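Local structure of teicoplanin pseudoaglycone deacetylases Orf2 (Actinoplanes teichomyceticus, 3DFK) at residues L11-H16 / T150-C155; A156-H161 / L184-P189; Y41-G46 / G93-S98. The protein probably removes the acetyl group from the aminosugar of the teicoplanin pseudoaglycone, acting as a zinc-dependent deacetylase of the PIG-L family. One frame throughout, in Å; residues are numbered along the deposited sequence.

Contact 1 (L11-H16 / T150-C155). With ZN (zinc ion), chain B; DKA (decanoic acid), chain C.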
loop_
_atom_site.group_PDB
_atom_site.type_symbol
_atom_site.label_atom_id
_atom_site.label_comp_id
_atom_site.label_asym_id
_atom_site.label_seq_id
_atom_site.Cartn_x
_atom_site.Cartn_y
_atom_site.Cartn_z
ATOM N N LEU A 11 -0.681 6.043 12.283
ATOM C CA LEU A 11 -0.427 6.566 10.957
ATOM C C LEU A 11 -0.185 5.369 10.061
ATOM O O LEU A 11 0.773 4.629 10.274
ATOM C CB LEU A 11 0.820 7.453 10.952
ATOM C CG LEU A 11 1.289 7.934 9.580
ATOM C CD1 LEU A 11 0.197 8.726 8.821
ATOM C CD2 LEU A 11 2.596 8.752 9.726
ATOM N N ALA A 12 -1.051 5.170 9.078
ATOM C CA ALA A 12 -0.832 4.085 8.135
ATOM C C ALA A 12 -0.295 4.718 6.860
ATOM O O ALA A 12 -0.796 5.751 6.417
ATOM C CB ALA A 12 -2.114 3.345 7.881
ATOM N N ILE A 13 0.739 4.108 6.282
ATOM C CA ILE A 13 1.359 4.650 5.084
ATOM C C ILE A 13 1.160 3.670 3.939
ATOM O O ILE A 13 1.748 2.585 3.931
ATOM C CB ILE A 13 2.858 4.953 5.316
ATOM C CG1 ILE A 13 3.011 5.866 6.548
ATOM C CG2 ILE A 13 3.442 5.619 4.071
ATOM C CD1 ILE A 13 4.436 6.243 6.924
ATOM N N SER A 14 0.272 4.035 3.016
ATOM C CA SER A 14 -0.110 3.145 1.926
ATOM C C SER A 14 0.702 3.523 0.683
ATOM O O SER A 14 0.814 4.706 0.356
ATOM C CB SER A 14 -1.605 3.311 1.637
ATOM O OG SER A 14 -2.065 2.327 0.725
ATOM N N PRO A 15 1.285 2.528 -0.021
ATOM C CA PRO A 15 1.943 2.901 -1.263
ATOM C C PRO A 15 0.955 3.478 -2.274
ATOM O O PRO A 15 1.173 4.585 -2.777
ATOM C CB PRO A 15 2.550 1.582 -1.786
ATOM C CG PRO A 15 2.373 0.575 -0.722
ATOM C CD PRO A 15 1.380 1.092 0.289
ATOM N N HIS A 16 -0.137 2.748 -2.525
ATOM C CA HIS A 16 -1.088 3.111 -3.561
ATOM C C HIS A 16 -2.451 3.311 -2.968
ATOM O O HIS A 16 -2.706 2.913 -1.826
ATOM C CB HIS A 16 -1.223 2.012 -4.594
ATOM C CG HIS A 16 0.047 1.730 -5.335
ATOM N ND1 HIS A 16 0.635 0.483 -5.345
ATOM C CD2 HIS A 16 0.832 2.531 -6.086
ATOM C CE1 HIS A 16 1.734 0.530 -6.080
ATOM N NE2 HIS A 16 1.882 1.763 -6.534
ATOM N N THR A 150 1.811 7.553 17.427
ATOM C CA THR A 150 2.370 6.665 18.436
ATOM C C THR A 150 2.777 5.338 17.799
ATOM O O THR A 150 3.547 4.568 18.370
ATOM C CB THR A 150 1.364 6.410 19.561
ATOM O OG1 THR A 150 0.155 5.898 19.009
ATOM C CG2 THR A 150 1.049 7.716 20.280
ATOM N N LEU A 151 2.257 5.089 16.599
ATOM C CA LEU A 151 2.538 3.853 15.853
ATOM C C LEU A 151 2.395 4.140 14.373
ATOM O O LEU A 151 1.448 4.808 13.953
ATOM C CB LEU A 151 1.562 2.733 16.226
ATOM C CG LEU A 151 1.698 1.401 15.462
ATOM C CD1 LEU A 151 3.061 0.741 15.701
ATOM C CD2 LEU A 151 0.584 0.421 15.784
ATOM N N VAL A 152 3.336 3.633 13.591
ATOM C CA VAL A 152 3.256 3.733 12.137
ATOM C C VAL A 152 3.118 2.303 11.593
ATOM O O VAL A 152 3.836 1.407 12.029
ATOM C CB VAL A 152 4.529 4.386 11.553
ATOM C CG1 VAL A 152 4.605 4.211 10.024
ATOM C CG2 VAL A 152 4.580 5.874 11.896
ATOM N N VAL A 153 2.201 2.091 10.649
ATOM C CA VAL A 153 2.111 0.795 9.969
ATOM C C VAL A 153 2.216 1.049 8.470
ATOM O O VAL A 153 1.618 1.984 7.956
ATOM C CB VAL A 153 0.812 0.025 10.305
ATOM C CG1 VAL A 153 0.855 -1.373 9.691
ATOM C CG2 VAL A 153 0.642 -0.129 11.828
ATOM N N THR A 154 3.013 0.237 7.780
ATOM C CA THR A 154 3.110 0.349 6.330
ATOM C C THR A 154 3.234 -1.045 5.747
ATOM O O THR A 154 3.050 -2.020 6.458
ATOM C CB THR A 154 4.286 1.270 5.887
ATOM O OG1 THR A 154 4.165 1.553 4.492
ATOM C CG2 THR A 154 5.649 0.647 6.180
ATOM N N CYS A 155 3.550 -1.140 4.459
ATOM C CA CYS A 155 3.510 -2.431 3.784
ATOM C C CYS A 155 4.820 -3.207 3.918
ATOM O O CYS A 155 5.889 -2.601 3.998
ATOM C CB CYS A 155 3.184 -2.219 2.308
ATOM S SG CYS A 155 4.375 -1.172 1.444
HETATM ZN ZN ZN B . -0.085 -1.176 -4.343
HETATM C C1 DKA C . -2.221 -1.682 -6.083
HETATM O O1 DKA C . -1.843 -2.861 -5.977
HETATM C C2 DKA C . -2.829 -1.186 -7.378
HETATM C C3 DKA C . -2.472 0.287 -7.567
HETATM C C4 DKA C . -2.064 0.586 -8.999
HETATM C C5 DKA C . -0.563 0.792 -9.145
HETATM C C6 DKA C . -0.088 0.202 -10.470
HETATM C C7 DKA C . 1.398 0.443 -10.715
HETATM C C8 DKA C . 1.787 -0.221 -12.038
HETATM C C9 DKA C . 2.802 -1.348 -11.892
HETATM C C10 DKA C . 4.115 -0.954 -12.531
HETATM O O2 DKA C . -2.103 -0.891 -5.140
HETATM O O HOH W 1 0.316 -2.593 -5.723
#
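Leu11 uses both of its backbone polar atoms on the neighbouring strand, a worked example of how parallel strands satisfy one another. Its N donates to Leu151 O at 3.0 Å, almost straight at the hydrogen (176°), while Leu11 O receives Val153 N at 2.9 Å. Ile13 N carries the pattern on to Val153 O at 2.8 Å. At Ile13 O a side chain takes over from the backbone: Thr154 OG1 donates to it at 2.7 Å, coming in tilted from the carbonyl plane. This hydroxyl is brought alongside its own carbonyl carbon by a chi1 of -169°, opposite the backbone N. On the same face Ile13 CD1 lies against Val152 CG1 at 3.7 Å. Past the ladder, Pro15 CG meets Cys155 SG at 3.4 Å. Ser14 OG donates to His16 O, in the carbonyl plane, and accepts from Ala20 N. His16 spends both ring nitrogens: ND1 binds the zinc ion at 2.1 Å, and NE2 is hydrogen-bonded to Asp163. Asp19, His164, a water and a decanoic acid oxygen complete the metal site, and C5 of the fatty acid lies over the centre of the His16 ring. Strand 9-14 thus runs at its carboxyl end into the Pro-His-x-Asp-Asp metal-binding motif of PIG-L deacetylases. The pair forms the middle of the parallel part of the sheet, with strand 37-42 bonded along the other edge of 9-14, strand 182-185 beyond 151-155, and helix 162-178 packed on Ile13, Pro15 and Thr154.

Contact 2 (A156-H161 / L184-P189). With DKA (decanoic acid), chain C.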
loop_
_atom_site.group_PDB
_atom_site.type_symbol
_atom_site.label_atom_id
_atom_site.label_comp_id
_atom_site.label_asym_id
_atom_site.label_seq_id
_atom_site.Cartn_x
_atom_site.Cartn_y
_atom_site.Cartn_z
ATOM N N ALA A 156 4.728 -4.540 3.959
ATOM C CA ALA A 156 5.929 -5.388 3.924
ATOM C C ALA A 156 6.557 -5.396 2.528
ATOM O O ALA A 156 7.726 -5.768 2.378
ATOM C CB ALA A 156 5.596 -6.808 4.330
ATOM N N ALA A 157 5.774 -4.995 1.523
ATOM C CA ALA A 157 6.186 -5.083 0.106
ATOM C C ALA A 157 6.401 -6.531 -0.348
ATOM O O ALA A 157 7.272 -6.838 -1.175
ATOM C CB ALA A 157 7.416 -4.159 -0.206
ATOM N N ILE A 158 5.575 -7.417 0.193
ATOM C CA ILE A 158 5.419 -8.745 -0.384
ATOM C C ILE A 158 4.888 -8.551 -1.795
ATOM O O ILE A 158 3.949 -7.784 -2.025
ATOM C CB ILE A 158 4.477 -9.626 0.462
ATOM C CG1 ILE A 158 5.128 -9.916 1.820
ATOM C CG2 ILE A 158 4.124 -10.932 -0.294
ATOM C CD1 ILE A 158 4.175 -10.460 2.885
ATOM N N GLY A 159 5.501 -9.231 -2.756
ATOM C CA GLY A 159 5.126 -9.023 -4.152
ATOM C C GLY A 159 6.123 -8.147 -4.884
ATOM O O GLY A 159 6.100 -8.073 -6.116
ATOM N N GLU A 160 6.965 -7.451 -4.115
ATOM C CA GLU A 160 8.102 -6.673 -4.629
ATOM C C GLU A 160 7.770 -5.529 -5.605
ATOM O O GLU A 160 8.629 -5.130 -6.403
ATOM C CB GLU A 160 9.161 -7.616 -5.242
ATOM C CG GLU A 160 9.735 -8.637 -4.270
ATOM C CD GLU A 160 10.779 -9.547 -4.919
ATOM O OE1 GLU A 160 10.713 -10.774 -4.688
ATOM O OE2 GLU A 160 11.660 -9.039 -5.653
ATOM N N HIS A 161 6.557 -4.972 -5.536
ATOM C CA HIS A 161 6.224 -3.823 -6.375
ATOM C C HIS A 161 7.179 -2.705 -5.989
ATOM O O HIS A 161 7.383 -2.471 -4.790
ATOM C CB HIS A 161 4.775 -3.366 -6.155
ATOM C CG HIS A 161 4.301 -2.371 -7.167
ATOM N ND1 HIS A 161 4.768 -1.073 -7.221
ATOM C CD2 HIS A 161 3.409 -2.491 -8.176
ATOM C CE1 HIS A 161 4.185 -0.441 -8.223
ATOM N NE2 HIS A 161 3.350 -1.277 -8.810
ATOM N N LEU A 184 4.847 -3.677 9.852
ATOM C CA LEU A 184 4.520 -3.895 8.437
ATOM C C LEU A 184 3.321 -4.816 8.332
ATOM O O LEU A 184 3.252 -5.806 9.034
ATOM C CB LEU A 184 5.709 -4.549 7.699
ATOM C CG LEU A 184 7.024 -3.789 7.820
ATOM C CD1 LEU A 184 8.060 -4.464 6.909
ATOM C CD2 LEU A 184 6.873 -2.339 7.444
ATOM N N TRP A 185 2.382 -4.510 7.446
ATOM C CA TRP A 185 1.310 -5.458 7.186
ATOM C C TRP A 185 1.676 -6.419 6.076
ATOM O O TRP A 185 2.546 -6.137 5.232
ATOM C CB TRP A 185 -0.020 -4.749 6.871
ATOM C CG TRP A 185 0.006 -3.880 5.638
ATOM C CD1 TRP A 185 0.254 -4.269 4.335
ATOM C CD2 TRP A 185 -0.219 -2.476 5.602
ATOM N NE1 TRP A 185 0.182 -3.171 3.493
ATOM C CE2 TRP A 185 -0.108 -2.061 4.248
ATOM C CE3 TRP A 185 -0.508 -1.520 6.584
ATOM C CZ2 TRP A 185 -0.255 -0.724 3.861
ATOM C CZ3 TRP A 185 -0.655 -0.172 6.189
ATOM C CH2 TRP A 185 -0.545 0.198 4.840
ATOM N N GLU A 186 1.003 -7.559 6.071
ATOM C CA GLU A 186 1.131 -8.500 4.977
ATOM C C GLU A 186 0.349 -7.962 3.768
ATOM O O GLU A 186 -0.875 -7.765 3.842
ATOM C CB GLU A 186 0.600 -9.849 5.448
ATOM C CG GLU A 186 0.595 -10.899 4.387
ATOM C CD GLU A 186 0.079 -12.203 4.929
ATOM O OE1 GLU A 186 -1.030 -12.202 5.519
ATOM O OE2 GLU A 186 0.776 -13.222 4.768
ATOM N N ASP A 187 1.042 -7.681 2.663
ATOM C CA ASP A 187 0.383 -7.053 1.496
ATOM C C ASP A 187 -0.657 -8.008 0.940
ATOM O O ASP A 187 -0.333 -9.151 0.622
ATOM C CB ASP A 187 1.367 -6.707 0.361
ATOM C CG ASP A 187 2.586 -5.938 0.844
ATOM O OD1 ASP A 187 2.806 -4.800 0.378
ATOM O OD2 ASP A 187 3.325 -6.472 1.690
ATOM N N LEU A 188 -1.900 -7.536 0.838
ATOM C CA LEU A 188 -2.969 -8.314 0.212
ATOM C C LEU A 188 -3.483 -7.623 -1.051
ATOM O O LEU A 188 -3.538 -6.384 -1.106
ATOM C CB LEU A 188 -4.108 -8.513 1.219
ATOM C CG LEU A 188 -3.741 -9.284 2.499
ATOM C CD1 LEU A 188 -4.914 -9.276 3.493
ATOM C CD2 LEU A 188 -3.333 -10.709 2.192
ATOM N N PRO A 189 -3.896 -8.406 -2.069
ATOM C CA PRO A 189 -3.940 -9.876 -2.132
ATOM C C PRO A 189 -2.589 -10.543 -2.453
ATOM O O PRO A 189 -2.529 -11.766 -2.508
ATOM C CB PRO A 189 -4.923 -10.129 -3.273
ATOM C CG PRO A 189 -4.700 -8.983 -4.184
ATOM C CD PRO A 189 -4.432 -7.794 -3.297
HETATM C C1 DKA C . -2.221 -1.682 -6.083
HETATM O O1 DKA C . -1.843 -2.861 -5.977
HETATM C C2 DKA C . -2.829 -1.186 -7.378
HETATM C C3 DKA C . -2.472 0.287 -7.567
HETATM C C4 DKA C . -2.064 0.586 -8.999
HETATM C C5 DKA C . -0.563 0.792 -9.145
HETATM C C6 DKA C . -0.088 0.202 -10.470
HETATM C C7 DKA C . 1.398 0.443 -10.715
HETATM C C8 DKA C . 1.787 -0.221 -12.038
HETATM C C9 DKA C . 2.802 -1.348 -11.892
HETATM C C10 DKA C . 4.115 -0.954 -12.531
HETATM O O2 DKA C . -2.103 -0.891 -5.140
#
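The loop that leaves strand 151-155 for helix 162-178 borders the zinc site at the carboxyl ends of the parallel strands, and here Ala156, Ala157 and Ile158 curl round the carboxylate of Asp187. Ala156 begins by extending the strand pairing: its N donates to Trp185 O at 3.0 Å, and its CB rests 4.1 Å from Leu184 CB. Beyond it the chain turns over Asp187. OD2 accepts a weak bond from Ile158 N at 2.9 Å (145° at the hydrogen) and lies equally near Ala157 N, at 2.9 Å. A chi1 of -50° turns the carboxyl group opposite its own carbonyl carbon, which carries it into the bend of the loop. Further out, Ile158 CD1 packs on the aliphatic part of Glu186, 3.9 Å from its CG, whereas OE1 of Glu186 is hydrogen-bonded to His250 NE2; these two residues bind a further zinc in a structure of this protein. A type II turn from Ala157 to Glu160, closed by Glu160 N to Ala157 O, then delivers His161 to the N-cap of helix 162-178. His161 NE2 lies nearest C9 of the decanoic acid, and C8 lies in the plane of the ring at its edge. The other oxygen of Asp187, OD1, accepts from ND1 of the zinc ligand His164. An alanine in place of Asp187 would probably leave Ile158 N without its weak acceptor and set the His164 ring freer to turn. One carboxylate is thus shared between a loop and a metal ligand: the aspartate lies in the second shell, where its bond to ND1 probably helps hold the His164 ring with NE2 toward the zinc.

Contact 3 (Y41-G46 / G93-S98). With DKA (decanoic acid), chain C.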
loop_
_atom_site.group_PDB
_atom_site.type_symbol
_atom_site.label_atom_id
_atom_site.label_comp_id
_atom_site.label_asym_id
_atom_site.label_seq_id
_atom_site.Cartn_x
_atom_site.Cartn_y
_atom_site.Cartn_z
ATOM N N TYR A 41 -2.142 7.778 5.062
ATOM C CA TYR A 41 -1.430 8.621 4.116
ATOM C C TYR A 41 -1.017 7.732 2.958
ATOM O O TYR A 41 -0.394 6.697 3.186
ATOM C CB TYR A 41 -0.193 9.204 4.806
ATOM C CG TYR A 41 0.841 9.783 3.866
ATOM C CD1 TYR A 41 0.531 10.841 3.017
ATOM C CD2 TYR A 41 2.130 9.244 3.812
ATOM C CE1 TYR A 41 1.495 11.365 2.125
ATOM C CE2 TYR A 41 3.094 9.759 2.932
ATOM C CZ TYR A 41 2.774 10.811 2.103
ATOM O OH TYR A 41 3.731 11.320 1.245
ATOM N N THR A 42 -1.389 8.118 1.740
ATOM C CA THR A 42 -0.987 7.361 0.546
ATOM C C THR A 42 0.119 8.117 -0.166
ATOM O O THR A 42 -0.053 9.269 -0.567
ATOM C CB THR A 42 -2.161 7.113 -0.388
ATOM O OG1 THR A 42 -3.170 6.350 0.314
ATOM C CG2 THR A 42 -1.689 6.342 -1.635
ATOM N N VAL A 43 1.251 7.440 -0.336
ATOM C CA VAL A 43 2.449 8.039 -0.922
ATOM C C VAL A 43 2.254 8.365 -2.400
ATOM O O VAL A 43 2.444 9.503 -2.830
ATOM C CB VAL A 43 3.671 7.104 -0.745
ATOM C CG1 VAL A 43 4.918 7.715 -1.381
ATOM C CG2 VAL A 43 3.921 6.815 0.743
ATOM N N PHE A 44 1.858 7.359 -3.170
ATOM C CA PHE A 44 1.865 7.462 -4.625
ATOM C C PHE A 44 0.498 7.879 -5.140
ATOM O O PHE A 44 -0.079 7.225 -6.003
ATOM C CB PHE A 44 2.407 6.159 -5.255
ATOM C CG PHE A 44 3.872 5.974 -5.024
ATOM C CD1 PHE A 44 4.796 6.672 -5.810
ATOM C CD2 PHE A 44 4.342 5.171 -3.986
ATOM C CE1 PHE A 44 6.170 6.550 -5.584
ATOM C CE2 PHE A 44 5.715 5.048 -3.745
ATOM C CZ PHE A 44 6.632 5.744 -4.543
ATOM N N ALA A 45 -0.007 8.984 -4.584
ATOM C CA ALA A 45 -1.313 9.540 -4.954
ATOM C C ALA A 45 -1.152 10.847 -5.732
ATOM O O ALA A 45 -2.102 11.620 -5.871
ATOM C CB ALA A 45 -2.167 9.769 -3.697
ATOM N N GLY A 46 0.045 11.088 -6.269
ATOM C CA GLY A 46 0.327 12.376 -6.902
ATOM C C GLY A 46 -0.451 12.560 -8.189
ATOM O O GLY A 46 -0.621 11.612 -8.960
ATOM N N GLY A 93 -0.632 11.890 -0.899
ATOM C CA GLY A 93 0.721 12.363 -1.192
ATOM C C GLY A 93 0.929 12.837 -2.622
ATOM O O GLY A 93 0.040 12.711 -3.483
ATOM N N ARG A 94 2.143 13.328 -2.881
ATOM C CA ARG A 94 2.472 14.010 -4.133
ATOM C C ARG A 94 3.224 13.131 -5.152
ATOM O O ARG A 94 3.509 13.571 -6.268
ATOM C CB ARG A 94 3.333 15.237 -3.817
ATOM C CG ARG A 94 4.698 14.852 -3.276
ATOM C CD ARG A 94 5.653 16.041 -3.193
ATOM N NE ARG A 94 6.792 15.760 -2.322
ATOM C CZ ARG A 94 8.047 15.567 -2.721
ATOM N NH1 ARG A 94 8.364 15.590 -4.004
ATOM N NH2 ARG A 94 8.989 15.341 -1.817
ATOM N N PHE A 95 3.566 11.908 -4.780
ATOM C CA PHE A 95 4.450 11.099 -5.644
ATOM C C PHE A 95 3.684 10.386 -6.724
ATOM O O PHE A 95 2.587 9.884 -6.487
ATOM C CB PHE A 95 5.274 10.130 -4.805
ATOM C CG PHE A 95 6.078 10.828 -3.769
ATOM C CD1 PHE A 95 7.309 11.375 -4.096
ATOM C CD2 PHE A 95 5.564 11.027 -2.491
ATOM C CE1 PHE A 95 8.061 12.083 -3.144
ATOM C CE2 PHE A 95 6.293 11.735 -1.538
ATOM C CZ PHE A 95 7.550 12.253 -1.860
ATOM N N LEU A 96 4.282 10.338 -7.911
ATOM C CA LEU A 96 3.646 9.704 -9.046
ATOM C C LEU A 96 3.799 8.197 -9.000
ATOM O O LEU A 96 4.922 7.687 -8.875
ATOM C CB LEU A 96 4.271 10.213 -10.357
ATOM C CG LEU A 96 4.106 11.688 -10.725
ATOM C CD1 LEU A 96 4.806 11.972 -12.028
ATOM C CD2 LEU A 96 2.648 12.066 -10.828
ATOM N N ASP A 97 2.680 7.500 -9.202
ATOM C CA ASP A 97 2.653 6.056 -9.362
ATOM C C ASP A 97 3.672 5.670 -10.438
ATOM O O ASP A 97 3.942 6.446 -11.348
ATOM C CB ASP A 97 1.274 5.617 -9.846
ATOM C CG ASP A 97 1.136 4.111 -9.918
ATOM O OD1 ASP A 97 1.808 3.450 -10.757
ATOM O OD2 ASP A 97 0.332 3.581 -9.147
ATOM N N SER A 98 4.212 4.468 -10.320
ATOM C CA SER A 98 5.235 4.003 -11.263
ATOM C C SER A 98 4.794 4.112 -12.734
ATOM O O SER A 98 5.634 4.284 -13.602
ATOM C CB SER A 98 5.699 2.594 -10.901
ATOM O OG SER A 98 4.638 1.677 -11.043
HETATM C C1 DKA C . -2.221 -1.682 -6.083
HETATM O O1 DKA C . -1.843 -2.861 -5.977
HETATM C C2 DKA C . -2.829 -1.186 -7.378
HETATM C C3 DKA C . -2.472 0.287 -7.567
HETATM C C4 DKA C . -2.064 0.586 -8.999
HETATM C C5 DKA C . -0.563 0.792 -9.145
HETATM C C6 DKA C . -0.088 0.202 -10.470
HETATM C C7 DKA C . 1.398 0.443 -10.715
HETATM C C8 DKA C . 1.787 -0.221 -12.038
HETATM C C9 DKA C . 2.802 -1.348 -11.892
HETATM C C10 DKA C . 4.115 -0.954 -12.531
HETATM O O2 DKA C . -2.103 -0.891 -5.140
HETATM O O HOH W 2 3.508 13.582 -0.156
HETATM O O HOH W 3 0.135 8.857 -8.961
#
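Phe95, Gly93 and Phe44 carry the join between the end of strand 37-42 and the loop after strand 89-92. Gly93 N donates to Thr42 O at 2.7 Å, and its CA sits 3.5 Å from Tyr41 CE1; a side chain here would collide with Thr42 O, Val43 O and Tyr41 OH. Phe95 is held at both ends of its backbone, N bonding to Val43 O at 3.3 Å and O receiving Gly46 N at 2.8 Å from well above the carbonyl plane (49°). Its ring presents an edge to Val43 O and Tyr41 OH, touches Val43 CG1 through CD2 at 3.6 Å, and has Arg94 CG over the centre of one face. Phe44, the centre of an inverse gamma turn, sets CD1 against Phe95 CB at 3.6 Å and receives Leu96 O at its ring edge. One water joins Tyr41 OH to Arg94 N, another Gly46 O to Asp97 N. The direct hydrogen bonds across the contact are all backbone to backbone, while side chains meet mainly by apolar contact, a division that probably helps set the path of the loop to Asp97, a zinc ligand in a structure of this protein.

All three contacts are buried and reach one sheet, but each solves a different problem there. Contact 1, at the centre, is regular strand pairing whose chain runs on directly into a metal ligand. Contact 2 lies beside it, since strands 151-155 and 182-185 are neighbours; it keeps one strand-like backbone bond and adds a carboxylate set close to loop amides and bonded to a zinc ligand. Contact 3 flanks strand 9-14 on its other side and is nested in the loop that contact 1 closes; it relies on irregular backbone bonds and aromatic packing, with Arg94 at its exposed margin. The decanoic acid touches all three, although the centres of contacts 2 and 3 lie about 17 Å apart.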